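Major capsid protein (Faustovirus, PDB 5J7O) forms, as a trimer of double jelly-roll subunits, the probable building block of the icosahedral capsid of this large double-stranded DNA virus. Local coordinates at residues N86-F91 against F321-I326; K187-E192 against D199-L204; V104-L109 against V389-L394. One frame throughout, in Å; residues are numbered along the deposited sequence.

Contact 1 (N86-F91 against F321-I326); sequences NSTIQF and FITVDI
Two antiparallel strands of a four-stranded jelly-roll sheet meet where Thr88, Ile89, Gln90 and Phe91 run beside Asp325, Val324, Thr323 and Ile322. Ile89 and Val324 form one hydrogen-bonded pair, Ile89 N to Val324 O being 2.8 Å and almost straight at 176°. Phe91 and Ile322 form the next, and Ile326 N extends the ladder to Ser87 O. Side chains alternate between an outer, polar face and an inner, oily one.

On the polar face Thr88 and Asp325 stand side by side, pointing the same way. Thr88 OG1 gives its proton to Asp325 OD1 at 2.9 Å, arriving from above the carboxylate plane rather than within it. Thr88 turns OG1 beside its own backbone N (chi1 -68°), which leaves CG2 to meet Thr323 CG2 at 3.6 Å; a beta-branched residue with both a hydroxyl and a methyl serves both neighbours. Gln90 reaches out extended and lays its amide over one face of the Phe321 ring, with planes 16° apart and Gln90 CD 3.5 Å from Phe321 CD1. Its NE2 also makes a weak bond to Thr323 OG1, while its OE1 receives a weak one from Asn79. The long, flat-ended glutamine thus suits a site beside a partly exposed aromatic ring.

The inner face carries branched and aromatic side chains suited to burial. Here Ile89 CD1 touches Ile326 CG1 at 3.6 Å, and Phe91 lies with its CB 4.5 Å from Ile322 CB. Ile89 packs on Ile392, Ile322 on Leu394, and Phe91 on both, all on strand 389-401. Along its other edge, strand 320-326 is hydrogen-bonded to strand 186-193, whereas strand 88-92 is outermost in the sheet within this chain.

Contact 2 (K187-E192 against D199-L204); sequences KRVKFE and DEYTAL
Tyr201 swings its CG between its own backbone N and carbonyl carbon (chi1 62°), which places the tyrosine ring alongside Val189, both side chains pointing the same way. Val189 CB lies over one face of the ring, 4.1 Å from the Tyr201 centroid and 20° off the ring normal, a CH-pi contact displaced toward the rim, with Val189 CG1 and CG2 both near Tyr201 CZ and OH. The compact valine leaves room for the broad ring, whose hydroxyl, at the far end, is hydrogen-bonded to the backbone N of Leu300. Phe301 meets the same ring edge-to-face.

The two segments are the arms of a beta hairpin, strands 186-193 and 196-202, at the edge of the four-stranded sheet. Val189 and Tyr201 are a hydrogen-bonded pair, with Val189 N to Tyr201 O at 3.0 Å. Phe191 N to Asp199 O is shorter, 2.9 Å, and nearly straight; the return bond from Asp199 N is weak.

The face bearing Arg188, Lys190, Glu200 and Thr202 is hydrophilic. Arg188 bends at chi3 (80°), bringing its guanidinium over Thr202 so that Thr202 CG2 sits beneath one face, 3.5 Å from Arg188 NH2. Glu200 OE1 approaches the guanidinium edge but stays 4.1 Å from Arg188 NE, too far for a salt bridge, though the opposite charges probably attract. Lys190 runs beside Glu200 with its aliphatic part, while its NZ forms a salt bridge with Glu192 OE1, 3.2 Å, whose hydrogen bond is weak. Thr202 stands at the N-cap position of helix 203-212: its OG1 accepts a weak bond from Leu204 N and is also hydrogen-bonded to Glu423.

Contact 3 (V104-L109 against V389-L394); sequences VVHVQL and VQNIEL
Val105, Val107 and Leu109 meet Ile392, Leu394 and Val389 on one face of strands 99-109 and 389-401. Val105 is shared by two partners, CG1 meeting Ile392 CG1 at 3.6 Å and CG2 meeting Leu394 CD1 at the same distance. Val105 can serve both because its two methyls diverge, CG1 opposite the backbone N (chi1 175°) and CG2 beside it. Val107 lies side by side with Ile392, whose CD1 reaches its CG2, and Leu109 CD2 lies against Val389 CG2. Branched aliphatics suit this buried surface, and Ile392 also packs on Ile89 and Phe91.

The backbones pair antiparallel: His106 N to Glu393 O is 2.8 Å, answered by Glu393 N to His106 O. Gln108 N binds Asn391 O, but Gln108 O is taken by Gln390 N at 2.8 Å. The register thereby slips by one residue, a beta bulge in a sheet of the jelly-roll fold. Gln390, the extra residue, has helix-like backbone angles and is exposed, a place where a polar side chain fits; its OE1 is hydrogen-bonded to Gln292.

Polar side chains fill the other face. His106 and Asn391 cross at about a right angle, ring and amide planes 55° apart. A water hydrogen-bonds to His106 ND1 and donates to Glu393 OE1, each at 2.6 Å, bridging the strands. Asn391 OD1 is hydrogen-bonded to Arg77. Asn391 ND2 adds a weak bond to Glu393 OE1, while Lys75 forms a salt bridge to Glu393 OE2, which probably stabilises a charged glutamate in this buried spot. Gln108 OE1 lies against Asn391 CB at 3.6 Å; its NE2 and His106 NE2 both bond to Asn294. Arg541 of a neighbouring subunit packs on His106 and Gln108.

In the fold
Contacts 1 and 2 belong to one four-stranded antiparallel sheet, ordered 88-92, 320-326, 186-193, 196-202, and their centres lie about 10 Å apart. Contact 3 belongs to a second sheet and lies about 11 Å from contact 1, centre to centre, the aliphatic and aromatic side chains between them forming the filling of a jelly-roll sandwich. Contacts 2 and 3 are about 17 Å apart by centres and do not touch. Along the chain, strands 88-92 and 99-109 come first, then the local hairpin of contact 2, then 320-326 and finally 389-401. Contacts 1 and 3 thus join sequence-distant strands, and contact 3 also faces a neighbouring subunit of the trimer.

Contact 1 (N86-F91 against F321-I326)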
loop_
_atom_site.group_PDB
_atom_site.type_symbol
_atom_site.label_atom_id
_atom_site.label_comp_id
_atom_site.label_asym_id
_atom_site.label_seq_id
_atom_site.Cartn_x
_atom_site.Cartn_y
_atom_site.Cartn_z
ATOM N N ASN B 86 -0.039 -22.284 27.532
ATOM C CA ASN B 86 -1.118 -22.427 28.511
ATOM C C ASN B 86 -0.589 -22.322 29.942
ATOM O O ASN B 86 -0.834 -23.185 30.788
ATOM C CB ASN B 86 -1.867 -23.746 28.295
ATOM C CG ASN B 86 -3.164 -23.822 29.077
ATOM O OD1 ASN B 86 -3.873 -22.826 29.227
ATOM N ND2 ASN B 86 -3.479 -25.009 29.584
ATOM N N SER B 87 0.148 -21.247 30.213
ATOM C CA SER B 87 0.752 -21.064 31.524
ATOM C C SER B 87 0.929 -19.578 31.798
ATOM O O SER B 87 0.733 -18.731 30.922
ATOM C CB SER B 87 2.096 -21.794 31.628
ATOM O OG SER B 87 3.056 -21.216 30.760
ATOM N N THR B 88 1.306 -19.274 33.036
ATOM C CA THR B 88 1.587 -17.911 33.466
ATOM C C THR B 88 3.093 -17.717 33.581
ATOM O O THR B 88 3.776 -18.495 34.256
ATOM C CB THR B 88 0.909 -17.605 34.802
ATOM O OG1 THR B 88 -0.513 -17.574 34.623
ATOM C CG2 THR B 88 1.374 -16.262 35.343
ATOM N N ILE B 89 3.602 -16.684 32.917
ATOM C CA ILE B 89 5.019 -16.339 32.926
ATOM C C ILE B 89 5.162 -14.986 33.608
ATOM O O ILE B 89 4.425 -14.045 33.291
ATOM C CB ILE B 89 5.592 -16.306 31.500
ATOM C CG1 ILE B 89 5.436 -17.673 30.832
ATOM C CG2 ILE B 89 7.044 -15.874 31.510
ATOM C CD1 ILE B 89 5.875 -17.696 29.387
ATOM N N GLN B 90 6.101 -14.886 34.548
ATOM C CA GLN B 90 6.278 -13.664 35.322
ATOM C C GLN B 90 7.735 -13.231 35.300
ATOM O O GLN B 90 8.629 -14.026 35.604
ATOM C CB GLN B 90 5.817 -13.844 36.769
ATOM C CG GLN B 90 5.800 -12.543 37.553
ATOM C CD GLN B 90 5.604 -12.753 39.038
ATOM O OE1 GLN B 90 6.433 -13.376 39.702
ATOM N NE2 GLN B 90 4.505 -12.231 39.570
ATOM N N PHE B 91 7.963 -11.967 34.954
ATOM C CA PHE B 91 9.279 -11.350 35.005
ATOM C C PHE B 91 9.330 -10.354 36.154
ATOM O O PHE B 91 8.359 -9.635 36.409
ATOM C CB PHE B 91 9.610 -10.612 33.703
ATOM C CG PHE B 91 9.530 -11.464 32.472
ATOM C CD1 PHE B 91 8.329 -11.624 31.802
ATOM C CD2 PHE B 91 10.662 -12.082 31.968
ATOM C CE1 PHE B 91 8.254 -12.400 30.662
ATOM C CE2 PHE B 91 10.593 -12.858 30.827
ATOM C CZ PHE B 91 9.388 -13.017 30.174
ATOM N N PHE B 321 6.281 -6.452 38.883
ATOM C CA PHE B 321 6.371 -7.623 38.026
ATOM C C PHE B 321 5.622 -7.380 36.726
ATOM O O PHE B 321 4.693 -6.570 36.665
ATOM C CB PHE B 321 5.800 -8.873 38.708
ATOM C CG PHE B 321 6.477 -9.229 39.997
ATOM C CD1 PHE B 321 7.604 -10.035 40.002
ATOM C CD2 PHE B 321 5.983 -8.767 41.205
ATOM C CE1 PHE B 321 8.227 -10.368 41.189
ATOM C CE2 PHE B 321 6.603 -9.096 42.394
ATOM C CZ PHE B 321 7.726 -9.897 42.386
ATOM N N ILE B 322 6.042 -8.097 35.687
ATOM C CA ILE B 322 5.300 -8.205 34.437
ATOM C C ILE B 322 4.842 -9.652 34.317
ATOM O O ILE B 322 5.664 -10.567 34.183
ATOM C CB ILE B 322 6.144 -7.786 33.225
ATOM C CG1 ILE B 322 6.436 -6.285 33.271
ATOM C CG2 ILE B 322 5.427 -8.149 31.932
ATOM C CD1 ILE B 322 5.193 -5.419 33.240
ATOM N N THR B 323 3.532 -9.863 34.383
ATOM C CA THR B 323 2.935 -11.190 34.311
ATOM C C THR B 323 2.249 -11.356 32.962
ATOM O O THR B 323 1.528 -10.459 32.514
ATOM C CB THR B 323 1.938 -11.402 35.454
ATOM O OG1 THR B 323 2.649 -11.533 36.691
ATOM C CG2 THR B 323 1.096 -12.645 35.218
ATOM N N VAL B 324 2.482 -12.496 32.315
ATOM C CA VAL B 324 1.953 -12.768 30.984
ATOM C C VAL B 324 1.285 -14.137 30.996
ATOM O O VAL B 324 1.927 -15.140 31.330
ATOM C CB VAL B 324 3.048 -12.717 29.906
ATOM C CG1 VAL B 324 2.452 -13.002 28.543
ATOM C CG2 VAL B 324 3.749 -11.365 29.912
ATOM N N ASP B 325 0.005 -14.177 30.632
ATOM C CA ASP B 325 -0.702 -15.431 30.417
ATOM C C ASP B 325 -0.546 -15.845 28.960
ATOM O O ASP B 325 -0.728 -15.026 28.053
ATOM C CB ASP B 325 -2.181 -15.296 30.777
ATOM C CG ASP B 325 -2.403 -15.063 32.260
ATOM O OD1 ASP B 325 -1.484 -15.356 33.055
ATOM O OD2 ASP B 325 -3.500 -14.595 32.632
ATOM N N ILE B 326 -0.208 -17.113 28.737
ATOM C CA ILE B 326 0.103 -17.629 27.410
ATOM C C ILE B 326 -1.061 -18.483 26.926
ATOM O O ILE B 326 -1.576 -19.326 27.671
ATOM C CB ILE B 326 1.417 -18.429 27.413
ATOM C CG1 ILE B 326 2.571 -17.537 27.872
ATOM C CG2 ILE B 326 1.706 -18.992 26.032
ATOM C CD1 ILE B 326 2.786 -16.320 26.997
#

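Contact 2 (K187-E192 against D199-L204)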
loop_
_atom_site.group_PDB
_atom_site.type_symbol
_atom_site.label_atom_id
_atom_site.label_comp_id
_atom_site.label_asym_id
_atom_site.label_seq_id
_atom_site.Cartn_x
_atom_site.Cartn_y
_atom_site.Cartn_z
ATOM N N LYS B 187 -2.669 -13.967 26.200
ATOM C CA LYS B 187 -4.043 -13.831 26.671
ATOM C C LYS B 187 -4.198 -12.594 27.542
ATOM O O LYS B 187 -5.067 -11.750 27.298
ATOM C CB LYS B 187 -4.463 -15.078 27.450
ATOM C CG LYS B 187 -4.739 -16.300 26.602
ATOM C CD LYS B 187 -5.218 -17.447 27.475
ATOM C CE LYS B 187 -6.379 -17.012 28.358
ATOM N NZ LYS B 187 -6.759 -18.059 29.345
ATOM N N ARG B 188 -3.365 -12.477 28.574
ATOM C CA ARG B 188 -3.366 -11.325 29.460
ATOM C C ARG B 188 -1.931 -10.877 29.699
ATOM O O ARG B 188 -1.002 -11.688 29.710
ATOM C CB ARG B 188 -4.049 -11.638 30.803
ATOM C CG ARG B 188 -5.309 -12.488 30.684
ATOM C CD ARG B 188 -6.173 -12.402 31.932
ATOM N NE ARG B 188 -6.983 -11.187 31.950
ATOM C CZ ARG B 188 -8.196 -11.091 31.413
ATOM N NH1 ARG B 188 -8.742 -12.140 30.812
ATOM N NH2 ARG B 188 -8.863 -9.946 31.476
ATOM N N VAL B 189 -1.760 -9.568 29.874
ATOM C CA VAL B 189 -0.465 -8.959 30.160
ATOM C C VAL B 189 -0.659 -8.011 31.334
ATOM O O VAL B 189 -1.476 -7.087 31.257
ATOM C CB VAL B 189 0.106 -8.210 28.945
ATOM C CG1 VAL B 189 1.444 -7.580 29.291
ATOM C CG2 VAL B 189 0.248 -9.147 27.754
ATOM N N LYS B 190 0.089 -8.231 32.413
ATOM C CA LYS B 190 -0.125 -7.526 33.669
ATOM C C LYS B 190 1.119 -6.756 34.089
ATOM O O LYS B 190 2.239 -7.271 34.007
ATOM C CB LYS B 190 -0.518 -8.501 34.786
ATOM C CG LYS B 190 -1.949 -9.007 34.710
ATOM C CD LYS B 190 -2.163 -10.179 35.656
ATOM C CE LYS B 190 -1.680 -9.856 37.061
ATOM N NZ LYS B 190 -1.777 -11.038 37.963
ATOM N N PHE B 191 0.910 -5.522 34.543
ATOM C CA PHE B 191 1.921 -4.736 35.243
ATOM C C PHE B 191 1.492 -4.667 36.703
ATOM O O PHE B 191 0.539 -3.958 37.044
ATOM C CB PHE B 191 2.062 -3.341 34.638
ATOM C CG PHE B 191 3.064 -2.470 35.349
ATOM C CD1 PHE B 191 4.206 -3.018 35.910
ATOM C CD2 PHE B 191 2.854 -1.106 35.468
ATOM C CE1 PHE B 191 5.125 -2.221 36.567
ATOM C CE2 PHE B 191 3.768 -0.305 36.126
ATOM C CZ PHE B 191 4.905 -0.863 36.676
ATOM N N GLU B 192 2.197 -5.398 37.561
ATOM C CA GLU B 192 1.748 -5.680 38.918
ATOM C C GLU B 192 2.643 -4.974 39.929
ATOM O O GLU B 192 3.872 -5.075 39.853
ATOM C CB GLU B 192 1.751 -7.188 39.167
ATOM C CG GLU B 192 0.709 -7.677 40.150
ATOM C CD GLU B 192 0.550 -9.183 40.106
ATOM O OE1 GLU B 192 0.958 -9.793 39.093
ATOM O OE2 GLU B 192 0.023 -9.758 41.080
ATOM N N ASP B 199 -2.034 -2.137 35.788
ATOM C CA ASP B 199 -2.632 -2.026 34.466
ATOM C C ASP B 199 -2.511 -3.370 33.769
ATOM O O ASP B 199 -1.558 -4.120 34.001
ATOM C CB ASP B 199 -1.973 -0.926 33.627
ATOM C CG ASP B 199 -2.739 -0.634 32.351
ATOM O OD1 ASP B 199 -3.973 -0.826 32.345
ATOM O OD2 ASP B 199 -2.111 -0.216 31.355
ATOM N N GLU B 200 -3.485 -3.664 32.913
ATOM C CA GLU B 200 -3.522 -4.946 32.225
ATOM C C GLU B 200 -4.378 -4.824 30.974
ATOM O O GLU B 200 -5.297 -4.004 30.911
ATOM C CB GLU B 200 -4.069 -6.049 33.135
ATOM C CG GLU B 200 -5.382 -5.686 33.803
ATOM C CD GLU B 200 -6.013 -6.855 34.527
ATOM O OE1 GLU B 200 -5.718 -8.013 34.159
ATOM O OE2 GLU B 200 -6.804 -6.616 35.464
ATOM N N TYR B 201 -4.063 -5.654 29.982
ATOM C CA TYR B 201 -4.845 -5.723 28.756
ATOM C C TYR B 201 -4.807 -7.153 28.235
ATOM O O TYR B 201 -4.015 -7.982 28.690
ATOM C CB TYR B 201 -4.333 -4.734 27.701
ATOM C CG TYR B 201 -2.908 -4.970 27.247
ATOM C CD1 TYR B 201 -2.621 -5.872 26.229
ATOM C CD2 TYR B 201 -1.852 -4.278 27.824
ATOM C CE1 TYR B 201 -1.324 -6.088 25.809
ATOM C CE2 TYR B 201 -0.550 -4.486 27.407
ATOM C CZ TYR B 201 -0.292 -5.391 26.401
ATOM O OH TYR B 201 1.001 -5.603 25.982
ATOM N N THR B 202 -5.675 -7.435 27.272
ATOM C CA THR B 202 -5.799 -8.764 26.694
ATOM C C THR B 202 -5.403 -8.726 25.218
ATOM O O THR B 202 -4.948 -7.703 24.700
ATOM C CB THR B 202 -7.223 -9.301 26.862
ATOM O OG1 THR B 202 -8.126 -8.524 26.065
ATOM C CG2 THR B 202 -7.655 -9.232 28.318
ATOM N N ALA B 203 -5.580 -9.865 24.545
ATOM C CA ALA B 203 -5.413 -9.897 23.097
ATOM C C ALA B 203 -6.451 -9.026 22.406
ATOM O O ALA B 203 -6.214 -8.542 21.294
ATOM C CB ALA B 203 -5.503 -11.337 22.589
ATOM N N LEU B 204 -7.601 -8.816 23.050
ATOM C CA LEU B 204 -8.619 -7.936 22.486
ATOM C C LEU B 204 -8.114 -6.503 22.391
ATOM O O LEU B 204 -8.350 -5.820 21.388
ATOM C CB LEU B 204 -9.892 -8.010 23.325
ATOM C CG LEU B 204 -10.554 -9.386 23.323
ATOM C CD1 LEU B 204 -11.791 -9.395 24.194
ATOM C CD2 LEU B 204 -10.897 -9.779 21.902
#

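Contact 3 (V104-L109 against V389-L394)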
loop_
_atom_site.group_PDB
_atom_site.type_symbol
_atom_site.label_atom_id
_atom_site.label_comp_id
_atom_site.label_asym_id
_atom_site.label_seq_id
_atom_site.Cartn_x
_atom_site.Cartn_y
_atom_site.Cartn_z
ATOM N N VAL B 104 9.573 -4.946 25.558
ATOM C CA VAL B 104 9.284 -5.864 24.463
ATOM C C VAL B 104 9.756 -7.251 24.877
ATOM O O VAL B 104 10.796 -7.400 25.525
ATOM C CB VAL B 104 9.938 -5.389 23.145
ATOM C CG1 VAL B 104 11.457 -5.382 23.252
ATOM C CG2 VAL B 104 9.476 -6.236 21.976
ATOM N N VAL B 105 8.975 -8.268 24.524
ATOM C CA VAL B 105 9.200 -9.634 24.982
ATOM C C VAL B 105 9.583 -10.493 23.786
ATOM O O VAL B 105 8.815 -10.613 22.824
ATOM C CB VAL B 105 7.964 -10.206 25.691
ATOM C CG1 VAL B 105 8.191 -11.661 26.054
ATOM C CG2 VAL B 105 7.638 -9.391 26.931
ATOM N N HIS B 106 10.768 -11.095 23.850
ATOM C CA HIS B 106 11.213 -12.030 22.827
ATOM C C HIS B 106 10.610 -13.402 23.104
ATOM O O HIS B 106 10.821 -13.968 24.179
ATOM C CB HIS B 106 12.738 -12.108 22.803
ATOM C CG HIS B 106 13.280 -13.145 21.868
ATOM N ND1 HIS B 106 14.435 -13.852 22.130
ATOM C CD2 HIS B 106 12.830 -13.591 20.673
ATOM C CE1 HIS B 106 14.670 -14.691 21.138
ATOM N NE2 HIS B 106 13.711 -14.553 20.240
ATOM N N VAL B 107 9.851 -13.929 22.146
ATOM C CA VAL B 107 9.274 -15.264 22.242
ATOM C C VAL B 107 9.848 -16.114 21.119
ATOM O O VAL B 107 9.952 -15.659 19.976
ATOM C CB VAL B 107 7.734 -15.239 22.170
ATOM C CG1 VAL B 107 7.167 -16.617 22.485
ATOM C CG2 VAL B 107 7.173 -14.192 23.119
ATOM N N GLN B 108 10.219 -17.350 21.448
ATOM C CA GLN B 108 10.852 -18.258 20.500
ATOM C C GLN B 108 10.118 -19.589 20.531
ATOM O O GLN B 108 10.090 -20.261 21.567
ATOM C CB GLN B 108 12.334 -18.447 20.831
ATOM C CG GLN B 108 13.181 -18.924 19.667
ATOM C CD GLN B 108 14.659 -18.948 20.005
ATOM O OE1 GLN B 108 15.078 -19.607 20.955
ATOM N NE2 GLN B 108 15.455 -18.220 19.232
ATOM N N LEU B 109 9.531 -19.968 19.401
ATOM C CA LEU B 109 8.751 -21.193 19.281
ATOM C C LEU B 109 9.463 -22.151 18.336
ATOM O O LEU B 109 9.850 -21.762 17.228
ATOM C CB LEU B 109 7.338 -20.887 18.783
ATOM C CG LEU B 109 6.601 -19.831 19.612
ATOM C CD1 LEU B 109 5.260 -19.475 18.988
ATOM C CD2 LEU B 109 6.419 -20.306 21.046
ATOM N N VAL B 389 8.383 -23.881 23.883
ATOM C CA VAL B 389 8.738 -22.464 23.904
ATOM C C VAL B 389 10.218 -22.405 24.267
ATOM O O VAL B 389 10.591 -22.552 25.432
ATOM C CB VAL B 389 7.876 -21.666 24.886
ATOM C CG1 VAL B 389 8.378 -20.233 24.987
ATOM C CG2 VAL B 389 6.417 -21.694 24.457
ATOM N N GLN B 390 11.071 -22.210 23.262
ATOM C CA GLN B 390 12.506 -22.363 23.457
ATOM C C GLN B 390 13.132 -21.211 24.230
ATOM O O GLN B 390 14.181 -21.406 24.854
ATOM C CB GLN B 390 13.199 -22.523 22.103
ATOM C CG GLN B 390 12.717 -23.738 21.325
ATOM C CD GLN B 390 13.476 -23.948 20.033
ATOM O OE1 GLN B 390 13.487 -23.083 19.156
ATOM N NE2 GLN B 390 14.120 -25.104 19.909
ATOM N N ASN B 391 12.520 -20.030 24.215
ATOM C CA ASN B 391 13.072 -18.892 24.936
ATOM C C ASN B 391 12.005 -17.817 25.071
ATOM O O ASN B 391 11.234 -17.580 24.139
ATOM C CB ASN B 391 14.307 -18.324 24.225
ATOM C CG ASN B 391 14.892 -17.124 24.942
ATOM O OD1 ASN B 391 15.449 -17.249 26.033
ATOM N ND2 ASN B 391 14.777 -15.952 24.328
ATOM N N ILE B 392 11.965 -17.178 26.239
ATOM C CA ILE B 392 11.153 -15.982 26.425
ATOM C C ILE B 392 11.865 -15.053 27.403
ATOM O O ILE B 392 12.230 -15.449 28.515
ATOM C CB ILE B 392 9.717 -16.327 26.875
ATOM C CG1 ILE B 392 8.840 -15.074 26.862
ATOM C CG2 ILE B 392 9.694 -16.990 28.246
ATOM C CD1 ILE B 392 7.360 -15.361 26.981
ATOM N N GLU B 393 12.104 -13.816 26.971
ATOM C CA GLU B 393 12.847 -12.841 27.756
ATOM C C GLU B 393 12.194 -11.477 27.611
ATOM O O GLU B 393 11.720 -11.118 26.530
ATOM C CB GLU B 393 14.316 -12.764 27.314
ATOM C CG GLU B 393 15.191 -13.901 27.815
ATOM C CD GLU B 393 16.606 -13.828 27.269
ATOM O OE1 GLU B 393 16.769 -13.836 26.030
ATOM O OE2 GLU B 393 17.555 -13.753 28.078
ATOM N N LEU B 394 12.177 -10.719 28.704
ATOM C CA LEU B 394 11.621 -9.372 28.715
ATOM C C LEU B 394 12.746 -8.362 28.535
ATOM O O LEU B 394 13.704 -8.347 29.317
ATOM C CB LEU B 394 10.866 -9.098 30.015
ATOM C CG LEU B 394 10.433 -7.643 30.217
ATOM C CD1 LEU B 394 9.486 -7.197 29.112
ATOM C CD2 LEU B 394 9.800 -7.445 31.586
HETATM O O HOH W 1 16.481 -13.174 23.548
#